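Local coordinates for protein transketolase (Campylobacter jejuni, PDB 3L84) that belongs to the transketolase family of thiamine diphosphate-binding enzymes, with two domains built on parallel sheets followed by a C-terminal domain in each subunit, at residues A127-K132 and G405-F410; V350-L355 and E381-H386; A396-F401 and I433-I438; A121-F126 and D173-I178. One frame throughout, in Å; residues are numbered along the deposited sequence.

Interaction 1 (A127-K132 and G405-F410); sequences AMAAKK and GIFLPF
F407 sends its ring toward helix 118-137 and is received there by A129 and K132, three residues apart on the same side of the helix. Only the far part of the ring takes part. CE2 lies 3.9 Å from A129 CB, and CE1 lies 3.7 Å from K132 CG, so one residue meets each flank, with the CZ atom between them 3.8 Å from K132 CB. The backbone of the helix also comes close, F407 CE2 being 3.4 Å from A129 O. Both A129 O and K132 CG stand oblique to the ring plane, and the lysine and phenylalanine side chains cross obliquely.

The shape of K132 explains how a charged residue can serve an apolar contact. Its first torsion (chi1 -176°) swings CG away from the backbone N and lays CB and CG against the ring. The chain then bends at chi2 (59°) and leads its end away from F407, to hydrogen bonds between NZ and the carbonyl oxygens of V380 and G382. I406 CG1 sits 3.6 Å above the centre of one F407 ring face, and F401 packs edge-to-face with the ring.

All three touching residues are buried, and 135 Å² is covered in total. The ring meets A129 CB, K132 CB and CG, and also the carbonyl oxygen of A129. V380 and G382 belong, like F407, to the pyrimidine-binding domain, so K132 joins the diphosphate-binding domain to it twice: by apolar packing of its methylenes and by hydrogen bonds from its ammonium group.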
loop_
_atom_site.group_PDB
_atom_site.type_symbol
_atom_site.label_atom_id
_atom_site.label_comp_id
_atom_site.label_asym_id
_atom_site.label_seq_id
_atom_site.Cartn_x
_atom_site.Cartn_y
_atom_site.Cartn_z
ATOM N N ALA A 127 18.067 -10.892 8.217
ATOM C CA ALA A 127 19.278 -11.411 7.597
ATOM C C ALA A 127 20.220 -10.231 7.212
ATOM O O ALA A 127 21.435 -10.320 7.425
ATOM C CB ALA A 127 18.933 -12.282 6.420
HETATM N N MSE A 128 19.650 -9.139 6.696
HETATM C CA MSE A 128 20.473 -7.950 6.409
HETATM C C MSE A 128 21.014 -7.350 7.695
HETATM O O MSE A 128 22.175 -6.927 7.774
HETATM C CB MSE A 128 19.655 -6.914 5.672
HETATM C CG MSE A 128 19.301 -7.317 4.240
HETATM SE SE MSE A 128 18.374 -6.024 3.177
HETATM C CE MSE A 128 19.816 -4.738 2.966
ATOM N N ALA A 129 20.148 -7.234 8.698
ATOM C CA ALA A 129 20.538 -6.716 10.018
ATOM C C ALA A 129 21.667 -7.548 10.613
ATOM O O ALA A 129 22.643 -7.012 11.102
ATOM C CB ALA A 129 19.348 -6.656 10.968
ATOM N N ALA A 130 21.582 -8.862 10.477
ATOM C CA ALA A 130 22.613 -9.749 10.982
ATOM C C ALA A 130 23.924 -9.530 10.212
ATOM O O ALA A 130 24.999 -9.531 10.812
ATOM C CB ALA A 130 22.164 -11.193 10.836
ATOM N N LYS A 131 23.856 -9.370 8.888
ATOM C CA LYS A 131 25.068 -9.032 8.161
ATOM C C LYS A 131 25.703 -7.724 8.617
ATOM O O LYS A 131 26.946 -7.642 8.728
ATOM C CB LYS A 131 24.818 -8.999 6.652
ATOM C CG LYS A 131 24.581 -10.369 6.038
ATOM C CD LYS A 131 25.732 -11.346 6.163
ATOM C CE LYS A 131 25.481 -12.645 5.389
ATOM N NZ LYS A 131 26.663 -13.543 5.399
ATOM N N LYS A 132 24.888 -6.703 8.916
ATOM C CA LYS A 132 25.439 -5.471 9.422
ATOM C C LYS A 132 25.991 -5.650 10.833
ATOM O O LYS A 132 27.075 -5.118 11.169
ATOM C CB LYS A 132 24.407 -4.348 9.391
ATOM C CG LYS A 132 24.955 -2.984 9.830
ATOM C CD LYS A 132 26.129 -2.524 8.947
ATOM C CE LYS A 132 26.756 -1.216 9.411
ATOM N NZ LYS A 132 27.947 -0.845 8.601
ATOM N N GLY A 405 18.068 -5.774 17.639
ATOM C CA GLY A 405 18.551 -5.568 18.992
ATOM C C GLY A 405 19.482 -4.379 19.150
ATOM O O GLY A 405 19.691 -3.939 20.275
ATOM N N ILE A 406 20.099 -3.909 18.077
ATOM C CA ILE A 406 21.151 -2.896 18.145
ATOM C C ILE A 406 20.988 -1.725 17.148
ATOM O O ILE A 406 21.885 -0.839 17.119
ATOM C CB ILE A 406 22.545 -3.532 17.958
ATOM C CG1 ILE A 406 22.635 -4.284 16.620
ATOM C CG2 ILE A 406 22.901 -4.410 19.165
ATOM C CD1 ILE A 406 24.084 -4.641 16.190
ATOM N N PHE A 407 19.893 -1.671 16.407
ATOM C CA PHE A 407 19.743 -0.694 15.321
ATOM C C PHE A 407 18.578 0.256 15.513
ATOM O O PHE A 407 17.559 -0.081 16.133
ATOM C CB PHE A 407 19.585 -1.383 13.968
ATOM C CG PHE A 407 20.753 -2.240 13.571
ATOM C CD1 PHE A 407 21.992 -1.680 13.356
ATOM C CD2 PHE A 407 20.621 -3.604 13.478
ATOM C CE1 PHE A 407 23.073 -2.465 12.996
ATOM C CE2 PHE A 407 21.700 -4.411 13.121
ATOM C CZ PHE A 407 22.941 -3.803 12.904
ATOM N N LEU A 408 18.771 1.455 14.974
ATOM C CA LEU A 408 17.793 2.553 14.933
ATOM C C LEU A 408 17.620 2.917 13.451
ATOM O O LEU A 408 18.422 3.729 12.937
ATOM C CB LEU A 408 18.326 3.735 15.730
ATOM C CG LEU A 408 18.418 3.479 17.228
ATOM C CD1 LEU A 408 19.381 4.455 17.882
ATOM C CD2 LEU A 408 17.064 3.547 17.863
ATOM N N PRO A 409 16.649 2.314 12.771
ATOM C CA PRO A 409 16.559 2.477 11.325
ATOM C C PRO A 409 15.615 3.583 10.891
ATOM O O PRO A 409 14.631 3.902 11.569
ATOM C CB PRO A 409 16.008 1.143 10.868
ATOM C CG PRO A 409 15.049 0.799 11.966
ATOM C CD PRO A 409 15.740 1.259 13.234
ATOM N N PHE A 410 15.899 4.134 9.711
ATOM C CA PHE A 410 14.951 5.025 9.036
ATOM C C PHE A 410 14.695 4.578 7.617
ATOM O O PHE A 410 15.557 4.054 6.928
ATOM C CB PHE A 410 15.392 6.527 9.069
ATOM C CG PHE A 410 16.592 6.862 8.220
ATOM C CD1 PHE A 410 16.446 7.152 6.855
ATOM C CD2 PHE A 410 17.856 6.842 8.764
ATOM C CE1 PHE A 410 17.570 7.454 6.084
ATOM C CE2 PHE A 410 18.972 7.145 7.993
ATOM C CZ PHE A 410 18.815 7.450 6.657
#

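Interaction 2 (V350-L355 and E381-H386)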
loop_
_atom_site.group_PDB
_atom_site.type_symbol
_atom_site.label_atom_id
_atom_site.label_comp_id
_atom_site.label_asym_id
_atom_site.label_seq_id
_atom_site.Cartn_x
_atom_site.Cartn_y
_atom_site.Cartn_z
ATOM N N VAL A 350 23.832 14.147 11.654
ATOM C CA VAL A 350 24.264 14.278 13.043
ATOM C C VAL A 350 23.925 13.008 13.823
ATOM O O VAL A 350 24.737 12.509 14.608
ATOM C CB VAL A 350 23.591 15.504 13.696
ATOM C CG1 VAL A 350 23.770 15.499 15.211
ATOM C CG2 VAL A 350 24.164 16.818 13.111
ATOM N N LEU A 351 22.744 12.453 13.600
ATOM C CA LEU A 351 22.345 11.234 14.302
ATOM C C LEU A 351 23.235 10.068 13.929
ATOM O O LEU A 351 23.692 9.328 14.818
ATOM C CB LEU A 351 20.863 10.905 14.066
ATOM C CG LEU A 351 19.886 11.939 14.643
ATOM C CD1 LEU A 351 18.432 11.606 14.239
ATOM C CD2 LEU A 351 20.019 11.993 16.122
ATOM N N ALA A 352 23.530 9.928 12.646
ATOM C CA ALA A 352 24.387 8.826 12.196
ATOM C C ALA A 352 25.788 8.982 12.757
ATOM O O ALA A 352 26.435 7.963 13.026
ATOM C CB ALA A 352 24.402 8.776 10.665
ATOM N N LYS A 353 26.289 10.205 12.916
ATOM C CA LYS A 353 27.623 10.427 13.481
ATOM C C LYS A 353 27.670 10.090 14.952
ATOM O O LYS A 353 28.719 9.619 15.441
ATOM C CB LYS A 353 28.051 11.879 13.282
ATOM C CG LYS A 353 28.377 12.165 11.857
ATOM C CD LYS A 353 28.764 13.615 11.656
ATOM C CE LYS A 353 28.102 14.193 10.399
ATOM N NZ LYS A 353 27.334 15.492 10.637
ATOM N N ASN A 354 26.590 10.334 15.680
ATOM C CA ASN A 354 26.531 10.167 17.136
ATOM C C ASN A 354 26.091 8.780 17.583
ATOM O O ASN A 354 26.377 8.395 18.712
ATOM C CB ASN A 354 25.580 11.197 17.771
ATOM C CG ASN A 354 26.210 12.571 17.961
ATOM O OD1 ASN A 354 26.829 12.852 18.991
ATOM N ND2 ASN A 354 26.077 13.425 16.975
ATOM N N LEU A 355 25.435 8.023 16.711
ATOM C CA LEU A 355 24.805 6.768 17.096
ATOM C C LEU A 355 25.302 5.678 16.168
ATOM O O LEU A 355 24.933 5.632 14.984
ATOM C CB LEU A 355 23.282 6.895 17.018
ATOM C CG LEU A 355 22.639 7.899 17.971
ATOM C CD1 LEU A 355 21.212 8.173 17.579
ATOM C CD2 LEU A 355 22.727 7.481 19.440
ATOM N N GLU A 381 29.283 -2.387 4.519
ATOM C CA GLU A 381 30.414 -1.803 5.242
ATOM C C GLU A 381 30.079 -0.485 5.911
ATOM O O GLU A 381 30.611 -0.150 6.980
ATOM C CB GLU A 381 31.618 -1.613 4.310
ATOM C CG GLU A 381 32.261 -2.921 3.908
ATOM C CD GLU A 381 31.600 -3.594 2.729
ATOM O OE1 GLU A 381 30.659 -3.019 2.131
ATOM O OE2 GLU A 381 32.035 -4.726 2.408
ATOM N N GLY A 382 29.182 0.252 5.280
ATOM C CA GLY A 382 28.707 1.538 5.785
ATOM C C GLY A 382 27.259 1.557 6.203
ATOM O O GLY A 382 26.636 0.514 6.442
ATOM N N LYS A 383 26.720 2.768 6.244
ATOM C CA LYS A 383 25.411 3.017 6.813
ATOM C C LYS A 383 24.285 3.268 5.813
ATOM O O LYS A 383 23.128 3.159 6.194
ATOM C CB LYS A 383 25.462 4.254 7.705
ATOM C CG LYS A 383 26.195 4.066 9.018
ATOM C CD LYS A 383 25.924 5.304 9.860
ATOM C CE LYS A 383 26.536 5.264 11.220
ATOM N NZ LYS A 383 25.694 5.047 12.402
ATOM N N ASN A 384 24.594 3.673 4.591
ATOM C CA ASN A 384 23.575 4.012 3.616
ATOM C C ASN A 384 23.041 2.751 2.939
ATOM O O ASN A 384 23.815 2.026 2.321
ATOM C CB ASN A 384 24.141 4.960 2.553
ATOM C CG ASN A 384 24.485 6.307 3.105
ATOM O OD1 ASN A 384 23.577 7.105 3.371
ATOM N ND2 ASN A 384 25.771 6.611 3.249
ATOM N N ILE A 385 21.752 2.469 3.079
ATOM C CA ILE A 385 21.097 1.368 2.414
ATOM C C ILE A 385 20.380 1.826 1.165
ATOM O O ILE A 385 19.634 2.782 1.222
ATOM C CB ILE A 385 20.157 0.616 3.341
ATOM C CG1 ILE A 385 20.905 0.174 4.602
ATOM C CG2 ILE A 385 19.533 -0.614 2.611
ATOM C CD1 ILE A 385 20.002 -0.394 5.705
ATOM N N HIS A 386 20.617 1.153 0.057
ATOM C CA HIS A 386 19.992 1.443 -1.233
ATOM C C HIS A 386 18.881 0.428 -1.428
ATOM O O HIS A 386 19.096 -0.686 -1.897
ATOM C CB HIS A 386 21.057 1.411 -2.325
ATOM C CG HIS A 386 22.078 2.480 -2.135
ATOM N ND1 HIS A 386 23.343 2.276 -1.616
ATOM C CD2 HIS A 386 21.942 3.816 -2.283
ATOM C CE1 HIS A 386 23.952 3.453 -1.505
ATOM N NE2 HIS A 386 23.129 4.399 -1.916
#
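K383 lays the outer part of its side chain over A352, with CD 3.9 Å from A352 CB, and carries its ammonium group to the end of helix 340-354. The setting is the parallel alpha/beta fold of the pyrimidine-binding domain: this helix leads into strand 358-362, the neighbour in the sheet of strand 384-386, and K383 stands just ahead of the latter.

The chain of K383 is extended as far as CE and bent only at its last torsion (chi4 -106°), which turns NZ toward the carbonyl groups where the helix finishes. NZ donates to A352 O over 3.1 Å, lying in the carbonyl plane on a lone pair, with a C=O...N angle of 128°. L355 O is 2.8 Å from the same NZ. F358 O accepts a further hydrogen bond and E356 O a weak one, so the charge is set among main-chain oxygens of the helix end, the short loop after it and the start of strand 358-362. Such a placement would probably be electrostatically favourable, since helix dipoles leave partial negative charge at C-terminal carbonyls. M376 packs on both A352 and K383.

On the helix itself, the last turn is secured by N354. Its backbone N and its ND2 approach V350 O from opposite faces of the carbonyl plane, and the ND2 bond, 2.9 Å to V350 O, is nearly straight with an N-H...O angle of 174°.

Interaction 3 (A396-F401 and I433-I438); sequences AINNAF and IKHFFI
H435 and N399 form the polar part of this contact. H435 ND1 donates to N399 OD1 over 2.8 Å, with an N-H...O angle of 142°. The acceptor lies close to the imidazole plane, whereas the donor is tilted 23° from the carbonyl plane. Amide and ring planes stand nearly perpendicular. Outside partners fix both groups: N399 ND2 is hydrogen-bonded to A424 O, and H435 NE2 to S411 OG. The imidazole is thus held through both nitrogens.

Packing supplies the rest. H435 points its CG directly away from its own backbone N (chi1 176°) and so reaches the helix, where N398 CB is 3.4 Å from its NE2. F437 CZ stands 3.3 Å above one face of the H435 ring and N398 O is over the opposite one, each offset toward the rim. I433 CD1 packs against N399, 3.5 Å from N399 OD1.

Helix 391-404 is thereby fastened to the entry of strand 436-440, while A396 and A400 turn away toward helix 118-137. A helix laid on neighbouring parallel strands 408-414 and 436-440, themselves joined by the crossover helix 418-431, is the layered alpha/beta arrangement of a pyrimidine-binding domain.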
loop_
_atom_site.group_PDB
_atom_site.type_symbol
_atom_site.label_atom_id
_atom_site.label_comp_id
_atom_site.label_asym_id
_atom_site.label_seq_id
_atom_site.Cartn_x
_atom_site.Cartn_y
_atom_site.Cartn_z
ATOM N N ALA A 396 9.201 -3.072 5.729
ATOM C CA ALA A 396 9.155 -4.365 6.411
ATOM C C ALA A 396 10.560 -4.814 6.819
ATOM O O ALA A 396 10.765 -5.398 7.896
ATOM C CB ALA A 396 8.440 -5.421 5.541
ATOM N N ILE A 397 11.545 -4.555 5.985
ATOM C CA ILE A 397 12.957 -4.863 6.328
ATOM C C ILE A 397 13.399 -4.032 7.518
ATOM O O ILE A 397 13.996 -4.552 8.468
ATOM C CB ILE A 397 13.881 -4.594 5.105
ATOM C CG1 ILE A 397 13.756 -5.731 4.103
ATOM C CG2 ILE A 397 15.353 -4.344 5.515
ATOM C CD1 ILE A 397 14.252 -5.459 2.692
ATOM N N ASN A 398 13.071 -2.740 7.505
ATOM C CA ASN A 398 13.468 -1.882 8.611
ATOM C C ASN A 398 12.691 -2.171 9.885
ATOM O O ASN A 398 13.227 -1.982 10.982
ATOM C CB ASN A 398 13.375 -0.421 8.195
ATOM C CG ASN A 398 14.606 0.082 7.474
ATOM O OD1 ASN A 398 14.539 1.193 6.832
ATOM N ND2 ASN A 398 15.685 -0.599 7.583
ATOM N N ASN A 399 11.472 -2.721 9.787
ATOM C CA ASN A 399 10.792 -3.221 10.991
ATOM C C ASN A 399 11.642 -4.292 11.667
ATOM O O ASN A 399 11.746 -4.335 12.892
ATOM C CB ASN A 399 9.417 -3.782 10.653
ATOM C CG ASN A 399 8.382 -2.748 10.353
ATOM O OD1 ASN A 399 8.542 -1.566 10.629
ATOM N ND2 ASN A 399 7.264 -3.208 9.774
ATOM N N ALA A 400 12.271 -5.151 10.871
ATOM C CA ALA A 400 13.153 -6.160 11.400
ATOM C C ALA A 400 14.469 -5.578 11.921
ATOM O O ALA A 400 14.934 -6.024 12.970
ATOM C CB ALA A 400 13.408 -7.256 10.322
ATOM N N PHE A 401 15.061 -4.611 11.237
ATOM C CA PHE A 401 16.222 -3.918 11.792
ATOM C C PHE A 401 15.889 -3.396 13.174
ATOM O O PHE A 401 16.718 -3.457 14.086
ATOM C CB PHE A 401 16.714 -2.750 10.914
ATOM C CG PHE A 401 17.712 -3.116 9.840
ATOM C CD1 PHE A 401 17.329 -3.632 8.628
ATOM C CD2 PHE A 401 19.074 -2.929 10.085
ATOM C CE1 PHE A 401 18.270 -3.951 7.660
ATOM C CE2 PHE A 401 20.024 -3.244 9.113
ATOM C CZ PHE A 401 19.621 -3.738 7.903
ATOM N N ILE A 433 7.620 -0.187 17.865
ATOM C CA ILE A 433 9.055 -0.177 17.642
ATOM C C ILE A 433 9.584 1.176 17.267
ATOM O O ILE A 433 8.852 2.070 16.794
ATOM C CB ILE A 433 9.508 -1.185 16.580
ATOM C CG1 ILE A 433 8.736 -1.041 15.280
ATOM C CG2 ILE A 433 9.372 -2.613 17.102
ATOM C CD1 ILE A 433 9.398 -1.638 14.020
ATOM N N LYS A 434 10.878 1.379 17.490
ATOM C CA LYS A 434 11.564 2.619 17.164
ATOM C C LYS A 434 12.105 2.558 15.741
ATOM O O LYS A 434 13.201 2.082 15.472
ATOM C CB LYS A 434 12.624 2.946 18.212
ATOM C CG LYS A 434 12.103 3.032 19.595
ATOM C CD LYS A 434 10.797 3.843 19.771
ATOM C CE LYS A 434 10.920 5.279 19.356
ATOM N NZ LYS A 434 11.916 6.034 20.274
ATOM N N HIS A 435 11.269 2.996 14.813
ATOM C CA HIS A 435 11.528 2.975 13.369
ATOM C C HIS A 435 11.006 4.315 12.874
ATOM O O HIS A 435 9.880 4.722 13.205
ATOM C CB HIS A 435 10.755 1.809 12.738
ATOM C CG HIS A 435 10.820 1.695 11.240
ATOM N ND1 HIS A 435 10.215 0.645 10.578
ATOM C CD2 HIS A 435 11.378 2.464 10.273
ATOM C CE1 HIS A 435 10.385 0.791 9.268
ATOM N NE2 HIS A 435 11.092 1.897 9.056
ATOM N N PHE A 436 11.865 5.067 12.190
ATOM C CA PHE A 436 11.544 6.442 11.788
ATOM C C PHE A 436 11.268 6.508 10.300
ATOM O O PHE A 436 11.996 5.942 9.495
ATOM C CB PHE A 436 12.720 7.359 12.180
ATOM C CG PHE A 436 13.161 7.148 13.602
ATOM C CD1 PHE A 436 12.376 7.555 14.641
ATOM C CD2 PHE A 436 14.312 6.462 13.893
ATOM C CE1 PHE A 436 12.729 7.311 15.927
ATOM C CE2 PHE A 436 14.675 6.220 15.217
ATOM C CZ PHE A 436 13.872 6.606 16.216
ATOM N N PHE A 437 10.203 7.190 9.935
ATOM C CA PHE A 437 9.741 7.292 8.555
ATOM C C PHE A 437 9.941 8.707 8.069
ATOM O O PHE A 437 9.463 9.653 8.706
ATOM C CB PHE A 437 8.251 6.856 8.449
ATOM C CG PHE A 437 8.020 5.386 8.741
ATOM C CD1 PHE A 437 7.899 4.484 7.698
ATOM C CD2 PHE A 437 7.976 4.914 10.032
ATOM C CE1 PHE A 437 7.723 3.125 7.968
ATOM C CE2 PHE A 437 7.813 3.560 10.281
ATOM C CZ PHE A 437 7.696 2.701 9.252
ATOM N N ILE A 438 10.631 8.859 6.957
ATOM C CA ILE A 438 11.054 10.168 6.442
ATOM C C ILE A 438 10.285 10.362 5.144
ATOM O O ILE A 438 10.515 9.636 4.172
ATOM C CB ILE A 438 12.581 10.207 6.188
ATOM C CG1 ILE A 438 13.424 9.736 7.382
ATOM C CG2 ILE A 438 13.004 11.578 5.681
ATOM C CD1 ILE A 438 13.129 10.355 8.647
#

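Interaction 4 (A121-F126 and D173-I178)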
loop_
_atom_site.group_PDB
_atom_site.type_symbol
_atom_site.label_atom_id
_atom_site.label_comp_id
_atom_site.label_asym_id
_atom_site.label_seq_id
_atom_site.Cartn_x
_atom_site.Cartn_y
_atom_site.Cartn_z
ATOM N N ALA A 121 9.555 -10.508 4.027
ATOM C CA ALA A 121 10.374 -9.311 3.976
ATOM C C ALA A 121 11.032 -9.059 5.331
ATOM O O ALA A 121 12.169 -8.601 5.396
ATOM C CB ALA A 121 9.532 -8.099 3.518
ATOM N N ASN A 122 10.320 -9.297 6.437
ATOM C CA ASN A 122 10.926 -9.137 7.769
ATOM C C ASN A 122 12.125 -10.083 7.914
ATOM O O ASN A 122 13.170 -9.693 8.451
ATOM C CB ASN A 122 9.956 -9.509 8.870
ATOM C CG ASN A 122 8.712 -8.633 8.930
ATOM O OD1 ASN A 122 8.746 -7.398 8.649
ATOM N ND2 ASN A 122 7.634 -9.250 9.321
ATOM N N ALA A 123 11.979 -11.313 7.430
ATOM C CA ALA A 123 13.064 -12.259 7.570
ATOM C C ALA A 123 14.288 -11.835 6.755
ATOM O O ALA A 123 15.426 -11.953 7.215
ATOM C CB ALA A 123 12.604 -13.646 7.168
ATOM N N VAL A 124 14.060 -11.334 5.538
ATOM C CA VAL A 124 15.153 -10.736 4.766
ATOM C C VAL A 124 15.785 -9.612 5.560
ATOM O O VAL A 124 17.013 -9.468 5.599
ATOM C CB VAL A 124 14.658 -10.267 3.395
ATOM C CG1 VAL A 124 15.710 -9.358 2.703
ATOM C CG2 VAL A 124 14.292 -11.469 2.516
ATOM N N GLY A 125 14.952 -8.794 6.229
ATOM C CA GLY A 125 15.497 -7.738 7.038
ATOM C C GLY A 125 16.340 -8.219 8.228
ATOM O O GLY A 125 17.384 -7.644 8.514
ATOM N N PHE A 126 15.891 -9.265 8.905
ATOM C CA PHE A 126 16.722 -9.847 9.975
ATOM C C PHE A 126 18.047 -10.348 9.428
ATOM O O PHE A 126 19.042 -10.228 10.112
ATOM C CB PHE A 126 15.978 -10.987 10.685
ATOM C CG PHE A 126 14.922 -10.554 11.664
ATOM C CD1 PHE A 126 15.181 -9.676 12.668
ATOM C CD2 PHE A 126 13.649 -11.093 11.573
ATOM C CE1 PHE A 126 14.185 -9.279 13.606
ATOM C CE2 PHE A 126 12.649 -10.698 12.480
ATOM C CZ PHE A 126 12.925 -9.810 13.503
ATOM N N ASP A 173 23.485 -15.424 2.777
ATOM C CA ASP A 173 23.717 -16.842 2.997
ATOM C C ASP A 173 23.524 -17.276 4.446
ATOM O O ASP A 173 23.986 -18.318 4.892
ATOM C CB ASP A 173 25.120 -17.222 2.497
ATOM C CG ASP A 173 26.225 -16.489 3.236
ATOM O OD1 ASP A 173 25.979 -15.768 4.227
ATOM O OD2 ASP A 173 27.410 -16.697 2.857
ATOM N N ASN A 174 22.805 -16.428 5.166
ATOM C CA ASN A 174 22.270 -16.699 6.487
ATOM C C ASN A 174 20.759 -16.873 6.496
ATOM O O ASN A 174 20.171 -17.095 7.553
ATOM C CB ASN A 174 22.706 -15.598 7.471
ATOM C CG ASN A 174 22.302 -14.191 7.047
ATOM O OD1 ASN A 174 21.820 -13.967 5.940
ATOM N ND2 ASN A 174 22.545 -13.214 7.946
ATOM N N PHE A 175 20.137 -16.806 5.330
ATOM C CA PHE A 175 18.673 -16.801 5.201
ATOM C C PHE A 175 18.183 -18.102 4.580
ATOM O O PHE A 175 18.596 -18.471 3.475
ATOM C CB PHE A 175 18.265 -15.621 4.309
ATOM C CG PHE A 175 16.794 -15.492 4.016
ATOM C CD1 PHE A 175 15.851 -15.652 5.014
ATOM C CD2 PHE A 175 16.363 -15.236 2.750
ATOM C CE1 PHE A 175 14.487 -15.498 4.742
ATOM C CE2 PHE A 175 15.009 -15.076 2.477
ATOM C CZ PHE A 175 14.073 -15.201 3.470
ATOM N N ILE A 176 17.255 -18.757 5.263
ATOM C CA ILE A 176 16.656 -20.013 4.847
ATOM C C ILE A 176 15.142 -19.855 4.877
ATOM O O ILE A 176 14.554 -19.673 5.924
ATOM C CB ILE A 176 17.136 -21.187 5.724
ATOM C CG1 ILE A 176 18.647 -21.349 5.646
ATOM C CG2 ILE A 176 16.444 -22.465 5.300
ATOM C CD1 ILE A 176 19.257 -22.355 6.630
ATOM N N LEU A 177 14.535 -19.874 3.703
ATOM C CA LEU A 177 13.115 -19.694 3.496
ATOM C C LEU A 177 12.508 -21.056 3.197
ATOM O O LEU A 177 12.928 -21.744 2.267
ATOM C CB LEU A 177 12.890 -18.734 2.329
ATOM C CG LEU A 177 11.470 -18.353 1.991
ATOM C CD1 LEU A 177 10.759 -17.705 3.148
ATOM C CD2 LEU A 177 11.460 -17.405 0.760
ATOM N N ILE A 178 11.549 -21.475 3.984
ATOM C CA ILE A 178 10.885 -22.755 3.838
ATOM C C ILE A 178 9.461 -22.468 3.376
ATOM O O ILE A 178 8.662 -21.870 4.111
ATOM C CB ILE A 178 10.888 -23.551 5.150
ATOM C CG1 ILE A 178 12.305 -23.723 5.626
ATOM C CG2 ILE A 178 10.145 -24.878 4.955
ATOM C CD1 ILE A 178 12.433 -24.268 7.052
#
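F175, the first residue of strand 175-181, fits its ring against A123 and V124, consecutive residues of helix 118-137. A trans first torsion (chi1 177°) carries the ring off the strand and across to the helix, where its two outer corners find different partners. CE1 lies 3.6 Å from A123 CB, which meets the ring obliquely, and CE2 lies 3.7 Å from V124 CG2.

V124 presents one branch only. Its chi1 of 167° places CG2 beside the backbone N, opposite the carbonyl carbon, and makes it the methyl turned to the phenylalanine; it also lies 3.9 Å from F175 CZ. The two side chains meet at a slant rather than in line, and the backbone N of V124 is over one face of the ring. The closest backbone approach is also between this pair, the CA atoms of V124 and F175 being 7.0 Å apart.

The surroundings continue the same apolar layer. C148 of the adjoining strand 146-151 touches A123, while A163 and A167 of helix 158-169 touch V124. A121 points away from the strand, toward A396 of helix 391-404.

Strand 175-181 is the middle one of five parallel strands, so this is the helix-on-sheet packing of the alpha/beta fold in the diphosphate-binding domain, with an alanine and a valine on the helix and an aromatic ring from the sheet.

Interactions 1 and 4 share helix 118-137, their centres 13 Å apart: residues 121-126 pack on strand 175-181 and also face helix 391-404, while residues 127-132 meet F407. K131 NZ forms a 2.6 Å salt bridge with D173 OD1, tying the two contacts directly. Interactions 1, 2 and 3 all reach the six-stranded parallel sheet that includes strands 384-386, 358-362, 408-414 and 436-440. P409 O and F436 N, 3.1 Å apart, probably hydrogen-bond interaction 1 to interaction 3; K132 NZ and G382 O, 2.9 Å apart, probably do so for interactions 1 and 2. I397 CG1, 3.5 Å from A121 O, links interactions 3 and 4. Interactions 2 and 4 do not touch, their centres about 23 Å apart.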